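Local coordinates for kelch domain-containing protein (Colletotrichum graminicola M1.001, PDB 5C86), which probably oxidises alcohols at a copper centre, as a fungal alcohol oxidase of the galactose oxidase and glyoxal oxidase (AA5) family, at residues L302-E313 with P324-H335; D249-L257 with V268-G279. All blocks are in the same frame, centred on the assembly; numbering follows the deposited sequence. Where two conformers were deposited one is given.

How the contacts relate
Contact 2 (249-257 with 268-279) comes first along the chain and closes before contact 1 (302-313 with 324-335) opens. Each pairs the loop leading into one strand of a four-stranded antiparallel sheet with the segment leaving the next strand: strands 254-258 and 267-270 in contact 2, strands 313-316 and 321-324 in contact 1. The sheets are consecutive blades of the beta-propeller. The centres lie about 17 Å apart, yet the segments touch, because R278 NH2 reaches T311 O at 2.8 Å and E313 OE2 meets K275 N at 2.9 Å. Contact 1 runs from this join at one end to H335, a copper ligand, at the other.

Contact 1 of 2, residues L302-E313 with P324-H335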
loop_
_atom_site.group_PDB
_atom_site.type_symbol
_atom_site.label_atom_id
_atom_site.label_comp_id
_atom_site.label_asym_id
_atom_site.label_seq_id
_atom_site.Cartn_x
_atom_site.Cartn_y
_atom_site.Cartn_z
ATOM N N LEU A 302 9.830 1.700 19.095
ATOM C CA LEU A 302 10.228 2.475 17.928
ATOM C C LEU A 302 11.760 2.500 17.785
ATOM O O LEU A 302 12.491 2.447 18.775
ATOM C CB LEU A 302 9.660 3.879 17.970
ATOM C CG LEU A 302 8.165 4.038 18.264
ATOM C CD1 LEU A 302 7.712 5.430 18.013
ATOM C CD2 LEU A 302 7.373 3.077 17.388
ATOM N N PHE A 303 12.227 2.561 16.552
ATOM C CA PHE A 303 13.657 2.796 16.277
ATOM C C PHE A 303 14.521 1.735 16.941
ATOM O O PHE A 303 15.612 2.025 17.547
ATOM C CB PHE A 303 14.063 4.203 16.747
ATOM C CG PHE A 303 13.223 5.271 16.160
ATOM C CD1 PHE A 303 13.318 5.630 14.816
ATOM C CD2 PHE A 303 12.276 5.907 16.906
ATOM C CE1 PHE A 303 12.492 6.619 14.299
ATOM C CE2 PHE A 303 11.438 6.853 16.372
ATOM C CZ PHE A 303 11.518 7.198 15.068
ATOM N N SER A 304 14.058 0.494 16.862
ATOM C CA SER A 304 14.610 -0.608 17.551
ATOM C C SER A 304 14.682 -1.841 16.677
ATOM O O SER A 304 13.662 -2.232 16.043
ATOM C CB SER A 304 13.757 -0.947 18.781
ATOM O OG SER A 304 14.358 -1.980 19.504
ATOM N N ASP A 305 15.843 -2.471 16.674
ATOM C CA ASP A 305 16.112 -3.733 16.009
ATOM C C ASP A 305 15.822 -4.961 16.871
ATOM O O ASP A 305 16.098 -6.116 16.480
ATOM C CB ASP A 305 17.560 -3.796 15.415
ATOM C CG ASP A 305 17.709 -2.991 14.161
ATOM O OD1 ASP A 305 16.714 -2.544 13.578
ATOM O OD2 ASP A 305 18.838 -2.803 13.712
ATOM N N THR A 306 15.195 -4.759 18.016
ATOM C CA THR A 306 14.963 -5.846 18.959
ATOM C C THR A 306 13.751 -6.711 18.539
ATOM O O THR A 306 12.920 -6.294 17.682
ATOM C CB THR A 306 14.736 -5.301 20.360
ATOM O OG1 THR A 306 13.613 -4.424 20.327
ATOM C CG2 THR A 306 16.034 -4.568 20.843
ATOM N N THR A 307 13.693 -7.884 19.138
ATOM C CA THR A 307 12.703 -8.983 18.839
ATOM C C THR A 307 12.211 -9.000 17.366
ATOM O O THR A 307 10.993 -9.027 17.111
ATOM C CB THR A 307 11.544 -9.000 19.816
ATOM O OG1 THR A 307 10.742 -7.809 19.765
ATOM C CG2 THR A 307 12.100 -9.215 21.259
ATOM N N PRO A 308 13.173 -8.979 16.444
ATOM C CA PRO A 308 12.787 -8.930 15.063
ATOM C C PRO A 308 12.212 -10.233 14.596
ATOM O O PRO A 308 12.630 -11.326 14.999
ATOM C CB PRO A 308 14.091 -8.577 14.354
ATOM C CG PRO A 308 15.112 -9.372 15.161
ATOM C CD PRO A 308 14.645 -9.124 16.584
ATOM N N GLN A 309 11.275 -10.135 13.665
ATOM C CA GLN A 309 10.782 -11.311 12.946
ATOM C C GLN A 309 11.505 -11.275 11.582
ATOM O O GLN A 309 11.185 -10.454 10.717
ATOM C CB GLN A 309 9.244 -11.280 12.845
ATOM C CG GLN A 309 8.540 -11.326 14.188
ATOM C CD GLN A 309 8.573 -12.700 14.830
ATOM O OE1 GLN A 309 9.437 -13.543 14.457
ATOM N NE2 GLN A 309 7.635 -13.011 15.640
ATOM N N LEU A 310 12.476 -12.183 11.401
ATOM C CA LEU A 310 13.326 -12.221 10.229
ATOM C C LEU A 310 12.875 -13.220 9.149
ATOM O O LEU A 310 13.447 -13.264 8.090
ATOM C CB LEU A 310 14.768 -12.597 10.646
ATOM C CG LEU A 310 15.363 -11.539 11.556
ATOM C CD1 LEU A 310 16.849 -12.008 11.899
ATOM C CD2 LEU A 310 15.416 -10.176 10.914
ATOM N N THR A 311 11.854 -14.011 9.441
ATOM C CA THR A 311 11.278 -14.954 8.509
ATOM C C THR A 311 9.862 -14.434 8.060
ATOM O O THR A 311 8.922 -14.465 8.886
ATOM C CB THR A 311 11.115 -16.322 9.124
ATOM O OG1 THR A 311 12.442 -16.795 9.476
ATOM C CG2 THR A 311 10.586 -17.264 8.142
ATOM N N PRO A 312 9.755 -14.051 6.775
ATOM C CA PRO A 312 8.434 -13.587 6.251
ATOM C C PRO A 312 7.556 -14.779 6.105
ATOM O O PRO A 312 8.021 -15.940 6.125
ATOM C CB PRO A 312 8.770 -12.999 4.918
ATOM C CG PRO A 312 10.291 -12.674 4.907
ATOM C CD PRO A 312 10.817 -13.775 5.810
ATOM N N GLU A 313 6.252 -14.536 5.883
ATOM C CA GLU A 313 5.271 -15.552 5.591
ATOM C C GLU A 313 4.502 -15.237 4.358
ATOM O O GLU A 313 4.186 -14.113 4.086
ATOM C CB GLU A 313 4.357 -15.778 6.794
ATOM C CG GLU A 313 5.080 -16.536 7.944
ATOM C CD GLU A 313 4.215 -16.580 9.208
ATOM O OE1 GLU A 313 4.134 -15.532 9.966
ATOM O OE2 GLU A 313 3.498 -17.634 9.425
ATOM N N PRO A 324 6.406 -20.194 5.670
ATOM C CA PRO A 324 7.560 -19.326 5.729
ATOM C C PRO A 324 8.345 -19.174 4.448
ATOM O O PRO A 324 8.405 -20.133 3.603
ATOM C CB PRO A 324 8.430 -20.002 6.811
ATOM C CG PRO A 324 8.106 -21.435 6.698
ATOM C CD PRO A 324 6.591 -21.489 6.386
ATOM N N THR A 325 8.915 -18.036 4.198
ATOM C CA THR A 325 9.731 -17.859 3.051
ATOM C C THR A 325 11.196 -17.592 3.482
ATOM O O THR A 325 11.483 -17.615 4.695
ATOM C CB THR A 325 9.204 -16.791 2.118
ATOM O OG1 THR A 325 9.277 -15.494 2.751
ATOM C CG2 THR A 325 7.763 -17.109 1.758
ATOM N N THR A 326 12.081 -17.299 2.565
ATOM C CA THR A 326 13.497 -17.253 2.966
ATOM C C THR A 326 13.727 -16.060 3.913
ATOM O O THR A 326 13.397 -14.919 3.605
ATOM C CB THR A 326 14.397 -17.209 1.736
ATOM O OG1 THR A 326 14.268 -18.454 1.026
ATOM C CG2 THR A 326 15.837 -17.085 2.113
ATOM N N PRO A 327 14.368 -16.346 5.059
ATOM C CA PRO A 327 14.680 -15.248 5.968
ATOM C C PRO A 327 15.658 -14.222 5.446
ATOM O O PRO A 327 16.464 -14.486 4.528
ATOM C CB PRO A 327 15.275 -15.927 7.225
ATOM C CG PRO A 327 15.648 -17.259 6.803
ATOM C CD PRO A 327 14.782 -17.642 5.613
ATOM N N HIS A 328 15.503 -13.019 5.990
ATOM C CA HIS A 328 16.434 -11.919 5.749
ATOM C C HIS A 328 17.298 -11.816 7.038
ATOM O O HIS A 328 16.974 -12.385 8.059
ATOM C CB HIS A 328 15.725 -10.641 5.304
ATOM C CG HIS A 328 14.603 -10.213 6.188
ATOM N ND1 HIS A 328 13.312 -10.692 6.100
ATOM C CD2 HIS A 328 14.617 -9.391 7.256
ATOM C CE1 HIS A 328 12.569 -10.112 7.044
ATOM N NE2 HIS A 328 13.346 -9.315 7.748
ATOM N N THR A 329 18.375 -11.065 6.898
ATOM C CA THR A 329 19.324 -10.868 8.016
ATOM C C THR A 329 19.185 -9.539 8.700
ATOM O O THR A 329 19.387 -9.448 9.923
ATOM C CB THR A 329 20.785 -11.060 7.553
ATOM O OG1 THR A 329 21.107 -10.169 6.488
ATOM C CG2 THR A 329 21.029 -12.499 7.211
ATOM N N VAL A 330 18.695 -8.544 7.995
ATOM C CA VAL A 330 18.492 -7.223 8.539
ATOM C C VAL A 330 17.067 -7.102 9.110
ATOM O O VAL A 330 16.105 -7.324 8.378
ATOM C CB VAL A 330 18.726 -6.114 7.504
ATOM C CG1 VAL A 330 18.508 -4.736 8.066
ATOM C CG2 VAL A 330 20.183 -6.206 6.943
ATOM N N PRO A 331 16.917 -6.616 10.341
ATOM C CA PRO A 331 15.535 -6.391 10.892
ATOM C C PRO A 331 14.803 -5.370 10.060
ATOM O O PRO A 331 15.398 -4.376 9.614
ATOM C CB PRO A 331 15.774 -5.845 12.305
ATOM C CG PRO A 331 17.112 -6.373 12.622
ATOM C CD PRO A 331 17.929 -6.304 11.375
ATOM N N ARG A 332 13.499 -5.588 9.858
ATOM C CA ARG A 332 12.639 -4.631 9.168
ATOM C C ARG A 332 11.483 -4.296 10.086
ATOM O O ARG A 332 10.408 -4.836 9.941
ATOM C CB ARG A 332 12.166 -5.245 7.841
ATOM C CG ARG A 332 13.295 -5.608 6.845
ATOM C CD ARG A 332 14.138 -4.486 6.332
ATOM N NE ARG A 332 15.220 -4.997 5.438
ATOM C CZ ARG A 332 16.327 -4.315 5.108
ATOM N NH1 ARG A 332 16.534 -3.111 5.540
ATOM N NH2 ARG A 332 17.228 -4.891 4.337
ATOM N N ASN A 333 11.751 -3.372 10.990
ATOM C CA ASN A 333 10.826 -3.070 12.046
ATOM C C ASN A 333 10.222 -1.728 11.798
ATOM O O ASN A 333 9.772 -1.454 10.695
ATOM C CB ASN A 333 11.482 -3.224 13.449
ATOM C CG ASN A 333 11.898 -4.605 13.776
ATOM O OD1 ASN A 333 11.486 -5.590 13.165
ATOM N ND2 ASN A 333 12.735 -4.711 14.834
ATOM N N TYR A 334 10.155 -0.825 12.776
ATOM C CA TYR A 334 9.599 0.515 12.529
ATOM C C TYR A 334 10.359 1.217 11.401
ATOM O O TYR A 334 11.575 1.142 11.321
ATOM C CB TYR A 334 9.698 1.354 13.818
ATOM C CG TYR A 334 8.845 2.578 13.827
ATOM C CD1 TYR A 334 7.461 2.487 13.696
ATOM C CD2 TYR A 334 9.349 3.869 14.037
ATOM C CE1 TYR A 334 6.674 3.568 13.736
ATOM C CE2 TYR A 334 8.482 4.989 14.085
ATOM C CZ TYR A 334 7.145 4.812 13.939
ATOM O OH TYR A 334 6.239 5.885 14.064
ATOM N N HIS A 335 9.588 1.819 10.505
ATOM C CA HIS A 335 10.056 2.562 9.339
ATOM C C HIS A 335 10.562 1.694 8.200
ATOM O O HIS A 335 11.225 2.225 7.303
ATOM C CB HIS A 335 11.063 3.665 9.730
ATOM C CG HIS A 335 10.431 4.812 10.439
ATOM N ND1 HIS A 335 11.181 5.781 11.070
ATOM C CD2 HIS A 335 9.151 5.208 10.573
ATOM C CE1 HIS A 335 10.390 6.709 11.545
ATOM N NE2 HIS A 335 9.154 6.396 11.272
HETATM O O HOH W 1 11.383 -0.676 15.624
HETATM O O HOH W 2 12.110 -7.711 11.227
#
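L302 and F303 meet the Y334 ring in two different ways. L302 CD2 sits over the middle of one ring face, 3.6 Å from the centroid, a CH-pi contact that a branched aliphatic side chain makes well. F303 instead receives the edge of Y334 on its own face, an edge-to-face pair with planes 85° apart. F303 CE1 also lies 3.5 Å from H335 CE1, which completes an aromatic cluster. H335 is a copper ligand, though this model holds no metal, and its ND1 hydrogen-bonds to G352 O. Y334 OH hydrogen-bonds to the hydroxyls of Y245 and Y120; the cluster therefore includes one copper ligand and borders another, Y120.

Behind it, N333 ties the loops together. Its CG stands beside the backbone N (chi1 -64°), bringing ND2 onto a lone pair of S304 O at 2.9 Å in an almost straight bond (174°), with a weak second bond to T306 O. An amide suits this place by offering a donor and an acceptor at once: OD1 meets a water that also contacts Q309 O and R332 N. Another water joins S304 N to Y334 N.

Farther out, P308 and P331 meet ring to ring, needing no N-H partners, and P331 lies across D305, whose OD2 bonds to H362. L310 CD2 packs 3.8 Å from P331 CA, while L310 O accepts from H328 N. T325 N bonds to P312 O.

The loops converge at E313 and P324, an antiparallel non-hydrogen-bonded pair where strands 313-316 and 321-324 meet. P312 rests on strand 291-294, while T325 and V330 touch strand 364-369 of the adjoining sheet.

Contact 2 of 2, residues D249-L257 with V268-G279; sequences DSTSNAHIL and VQKLANGKYNRG
A single side-chain amide nitrogen, N273 ND2, grips two successive residues across the contact. It donates to S252 OG at 2.8 Å, close to its own amide plane, and to a lone pair of N253 OD1 at 3.1 Å. Asparagine suits the place because its NH2 has two hydrogens, one for each acceptor. The two amides are nearly perpendicular, 81° apart. S252 holds OG between its backbone N and carbonyl carbon (chi1 53°), where a short hydroxyl can meet that amide while S252 O accepts from G274 N. N253 is set by an ST turn, its N donating to T251 OG1, and its ND2 bonds to D218. A water links A254 N, K270 NZ, L271 O and N273 OD1.

These bonds carry the pairing beyond the beta hairpin of strands 254-258 and 267-270, the third and fourth strands of a propeller blade. In the hairpin I256 and Q269 form a hydrogen-bonded pair. L271 CD1 packs against A254 CB at 3.8 Å, while on the other face V268 CG1 approaches H255 CD2 at 3.5 Å.

Toward the other end N277 ND2 donates to S250 O from above the carbonyl plane, and its OD1 accepts a hydrogen bond from Q298 NE2. R278 N bonds to T251 O; the R278 side chain crosses to the next blade, where its guanidinium hydrogen-bonds to T311 O and forms a salt bridge with E313.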
loop_
_atom_site.group_PDB
_atom_site.type_symbol
_atom_site.label_atom_id
_atom_site.label_comp_id
_atom_site.label_asym_id
_atom_site.label_seq_id
_atom_site.Cartn_x
_atom_site.Cartn_y
_atom_site.Cartn_z
ATOM N N ASP A 249 3.176 -6.717 23.308
ATOM C CA ASP A 249 3.562 -7.766 22.329
ATOM C C ASP A 249 2.568 -7.676 21.191
ATOM O O ASP A 249 1.371 -7.569 21.443
ATOM C CB ASP A 249 3.527 -9.179 22.904
ATOM C CG ASP A 249 4.728 -9.457 23.789
ATOM O OD1 ASP A 249 5.892 -9.183 23.380
ATOM O OD2 ASP A 249 4.522 -9.989 24.863
ATOM N N SER A 250 3.072 -7.673 19.965
ATOM C CA SER A 250 2.184 -7.749 18.807
ATOM C C SER A 250 1.545 -9.141 18.808
ATOM O O SER A 250 1.936 -10.072 19.510
ATOM C CB SER A 250 2.993 -7.542 17.562
ATOM O OG SER A 250 4.002 -8.526 17.386
ATOM N N THR A 251 0.560 -9.288 17.952
ATOM C CA THR A 251 -0.090 -10.596 17.754
ATOM C C THR A 251 0.199 -11.217 16.406
ATOM O O THR A 251 0.780 -10.583 15.514
ATOM C CB THR A 251 -1.613 -10.505 17.858
ATOM O OG1 THR A 251 -2.180 -10.010 16.627
ATOM C CG2 THR A 251 -2.049 -9.711 19.013
ATOM N N SER A 252 -0.236 -12.472 16.271
ATOM C CA SER A 252 -0.184 -13.192 15.059
ATOM C C SER A 252 -1.627 -13.441 14.588
ATOM O O SER A 252 -1.861 -14.375 13.805
ATOM C CB SER A 252 0.613 -14.511 15.189
ATOM O OG SER A 252 0.098 -15.280 16.298
ATOM N N ASN A 253 -2.570 -12.636 15.046
ATOM C CA ASN A 253 -3.966 -12.833 14.676
ATOM C C ASN A 253 -4.174 -12.495 13.210
ATOM O O ASN A 253 -3.637 -11.538 12.664
ATOM C CB ASN A 253 -4.908 -11.984 15.512
ATOM C CG ASN A 253 -4.949 -12.378 16.977
ATOM O OD1 ASN A 253 -4.490 -13.434 17.389
ATOM N ND2 ASN A 253 -5.539 -11.551 17.736
ATOM N N ALA A 254 -5.009 -13.281 12.541
ATOM C CA ALA A 254 -5.215 -13.252 11.064
ATOM C C ALA A 254 -6.758 -13.323 10.852
ATOM O O ALA A 254 -7.414 -14.224 11.384
ATOM C CB ALA A 254 -4.511 -14.330 10.408
ATOM N N HIS A 255 -7.286 -12.435 10.043
ATOM C CA HIS A 255 -8.736 -12.360 9.745
ATOM C C HIS A 255 -8.945 -12.064 8.277
ATOM O O HIS A 255 -8.084 -11.451 7.606
ATOM C CB HIS A 255 -9.486 -11.305 10.525
ATOM C CG HIS A 255 -9.496 -11.538 11.986
ATOM N ND1 HIS A 255 -8.436 -11.213 12.824
ATOM C CD2 HIS A 255 -10.432 -12.137 12.774
ATOM C CE1 HIS A 255 -8.745 -11.573 14.072
ATOM N NE2 HIS A 255 -9.949 -12.136 14.065
ATOM N N ILE A 256 -10.054 -12.573 7.720
ATOM C CA ILE A 256 -10.564 -12.117 6.442
ATOM C C ILE A 256 -11.888 -11.419 6.659
ATOM O O ILE A 256 -12.782 -12.007 7.260
ATOM C CB ILE A 256 -10.725 -13.288 5.430
ATOM C CG1 ILE A 256 -9.386 -13.849 4.954
ATOM C CG2 ILE A 256 -11.646 -12.854 4.262
ATOM C CD1 ILE A 256 -9.505 -15.197 4.235
ATOM N N LEU A 257 -11.997 -10.199 6.165
ATOM C CA LEU A 257 -13.179 -9.348 6.205
ATOM C C LEU A 257 -13.850 -9.436 4.875
ATOM O O LEU A 257 -13.153 -9.453 3.798
ATOM C CB LEU A 257 -12.826 -7.883 6.464
ATOM C CG LEU A 257 -11.828 -7.548 7.549
ATOM C CD1 LEU A 257 -11.756 -6.055 7.805
ATOM C CD2 LEU A 257 -11.831 -8.307 8.799
ATOM N N VAL A 268 -16.643 -11.120 9.395
ATOM C CA VAL A 268 -15.265 -11.395 9.831
ATOM C C VAL A 268 -15.042 -12.863 10.084
ATOM O O VAL A 268 -15.770 -13.480 10.886
ATOM C CB VAL A 268 -14.922 -10.581 11.106
ATOM C CG1 VAL A 268 -13.478 -10.774 11.569
ATOM C CG2 VAL A 268 -15.238 -9.109 10.903
ATOM N N GLN A 269 -14.042 -13.408 9.447
ATOM C CA GLN A 269 -13.620 -14.784 9.639
ATOM C C GLN A 269 -12.217 -14.871 10.250
ATOM O O GLN A 269 -11.267 -14.363 9.703
ATOM C CB GLN A 269 -13.583 -15.524 8.265
ATOM C CG GLN A 269 -13.225 -16.990 8.369
ATOM C CD GLN A 269 -14.269 -17.685 9.216
ATOM O OE1 GLN A 269 -15.477 -17.599 8.902
ATOM N NE2 GLN A 269 -13.843 -18.284 10.338
ATOM N N LYS A 270 -12.113 -15.446 11.406
ATOM C CA LYS A 270 -10.811 -15.767 11.996
ATOM C C LYS A 270 -10.125 -16.914 11.376
ATOM O O LYS A 270 -10.699 -17.988 11.107
ATOM C CB LYS A 270 -10.993 -15.974 13.486
ATOM C CG LYS A 270 -9.699 -16.137 14.290
ATOM C CD LYS A 270 -9.993 -16.107 15.786
ATOM C CE LYS A 270 -8.704 -16.234 16.606
ATOM N NZ LYS A 270 -7.568 -15.209 16.510
ATOM N N LEU A 271 -8.817 -16.800 11.090
ATOM C CA LEU A 271 -8.041 -17.815 10.539
ATOM C C LEU A 271 -7.108 -18.337 11.661
ATOM O O LEU A 271 -7.010 -17.710 12.748
ATOM C CB LEU A 271 -7.112 -17.257 9.453
ATOM C CG LEU A 271 -7.875 -16.423 8.371
ATOM C CD1 LEU A 271 -7.028 -15.353 7.729
ATOM C CD2 LEU A 271 -8.356 -17.473 7.396
ATOM N N ALA A 272 -6.434 -19.438 11.393
ATOM C CA ALA A 272 -5.368 -19.910 12.248
ATOM C C ALA A 272 -4.334 -18.778 12.313
ATOM O O ALA A 272 -4.082 -18.085 11.296
ATOM C CB ALA A 272 -4.746 -21.178 11.737
ATOM N N ASN A 273 -3.757 -18.569 13.481
ATOM C CA ASN A 273 -2.728 -17.546 13.584
ATOM C C ASN A 273 -1.553 -17.850 12.717
ATOM O O ASN A 273 -1.197 -19.013 12.443
ATOM C CB ASN A 273 -2.241 -17.451 15.022
ATOM C CG ASN A 273 -3.179 -16.660 15.896
ATOM O OD1 ASN A 273 -4.402 -16.770 15.829
ATOM N ND2 ASN A 273 -2.595 -15.739 16.691
ATOM N N GLY A 274 -0.814 -16.819 12.297
ATOM C CA GLY A 274 0.412 -17.018 11.614
ATOM C C GLY A 274 1.494 -17.498 12.644
ATOM O O GLY A 274 1.251 -17.527 13.839
ATOM N N LYS A 275 2.623 -17.969 12.136
ATOM C CA LYS A 275 3.642 -18.460 13.012
ATOM C C LYS A 275 4.347 -17.346 13.769
ATOM O O LYS A 275 4.840 -17.561 14.879
ATOM C CB LYS A 275 4.639 -19.194 12.221
ATOM C CG LYS A 275 5.711 -19.856 13.024
ATOM C CD LYS A 275 6.656 -20.653 12.101
ATOM C CE LYS A 275 7.606 -21.616 12.830
ATOM N NZ LYS A 275 7.821 -21.299 14.247
ATOM N N TYR A 276 4.386 -16.138 13.223
ATOM C CA TYR A 276 5.185 -15.062 13.805
ATOM C C TYR A 276 4.333 -13.867 14.113
ATOM O O TYR A 276 3.716 -13.287 13.186
ATOM C CB TYR A 276 6.298 -14.724 12.836
ATOM C CG TYR A 276 7.209 -15.866 12.518
ATOM C CD1 TYR A 276 8.076 -16.386 13.503
ATOM C CD2 TYR A 276 7.248 -16.440 11.240
ATOM C CE1 TYR A 276 8.890 -17.452 13.211
ATOM C CE2 TYR A 276 8.060 -17.484 10.964
ATOM C CZ TYR A 276 8.884 -17.973 11.953
ATOM O OH TYR A 276 9.708 -19.068 11.659
ATOM N N ASN A 277 4.280 -13.463 15.363
ATOM C CA ASN A 277 3.571 -12.221 15.747
ATOM C C ASN A 277 4.351 -10.988 15.274
ATOM O O ASN A 277 5.592 -10.966 15.306
ATOM C CB ASN A 277 3.292 -12.145 17.203
ATOM C CG ASN A 277 4.534 -12.326 18.084
ATOM O OD1 ASN A 277 5.400 -13.153 17.820
ATOM N ND2 ASN A 277 4.590 -11.528 19.155
ATOM N N ARG A 278 3.639 -10.054 14.649
ATOM C CA ARG A 278 4.287 -8.892 14.024
ATOM C C ARG A 278 3.608 -7.598 14.286
ATOM O O ARG A 278 2.380 -7.447 14.039
ATOM C CB ARG A 278 4.298 -9.025 12.494
ATOM C CG ARG A 278 5.000 -10.295 11.990
ATOM C CD ARG A 278 4.851 -10.431 10.472
ATOM N NE ARG A 278 5.095 -11.788 9.994
ATOM C CZ ARG A 278 6.261 -12.292 9.623
ATOM N NH1 ARG A 278 7.333 -11.543 9.611
ATOM N NH2 ARG A 278 6.336 -13.559 9.240
ATOM N N GLY A 279 4.388 -6.595 14.715
ATOM C CA GLY A 279 4.025 -5.180 14.712
ATOM C C GLY A 279 5.044 -4.431 13.867
ATOM O O GLY A 279 6.256 -4.715 13.918
HETATM O O HOH W 3 6.038 -12.038 21.747
HETATM O O HOH W 4 -6.132 -15.539 14.082
#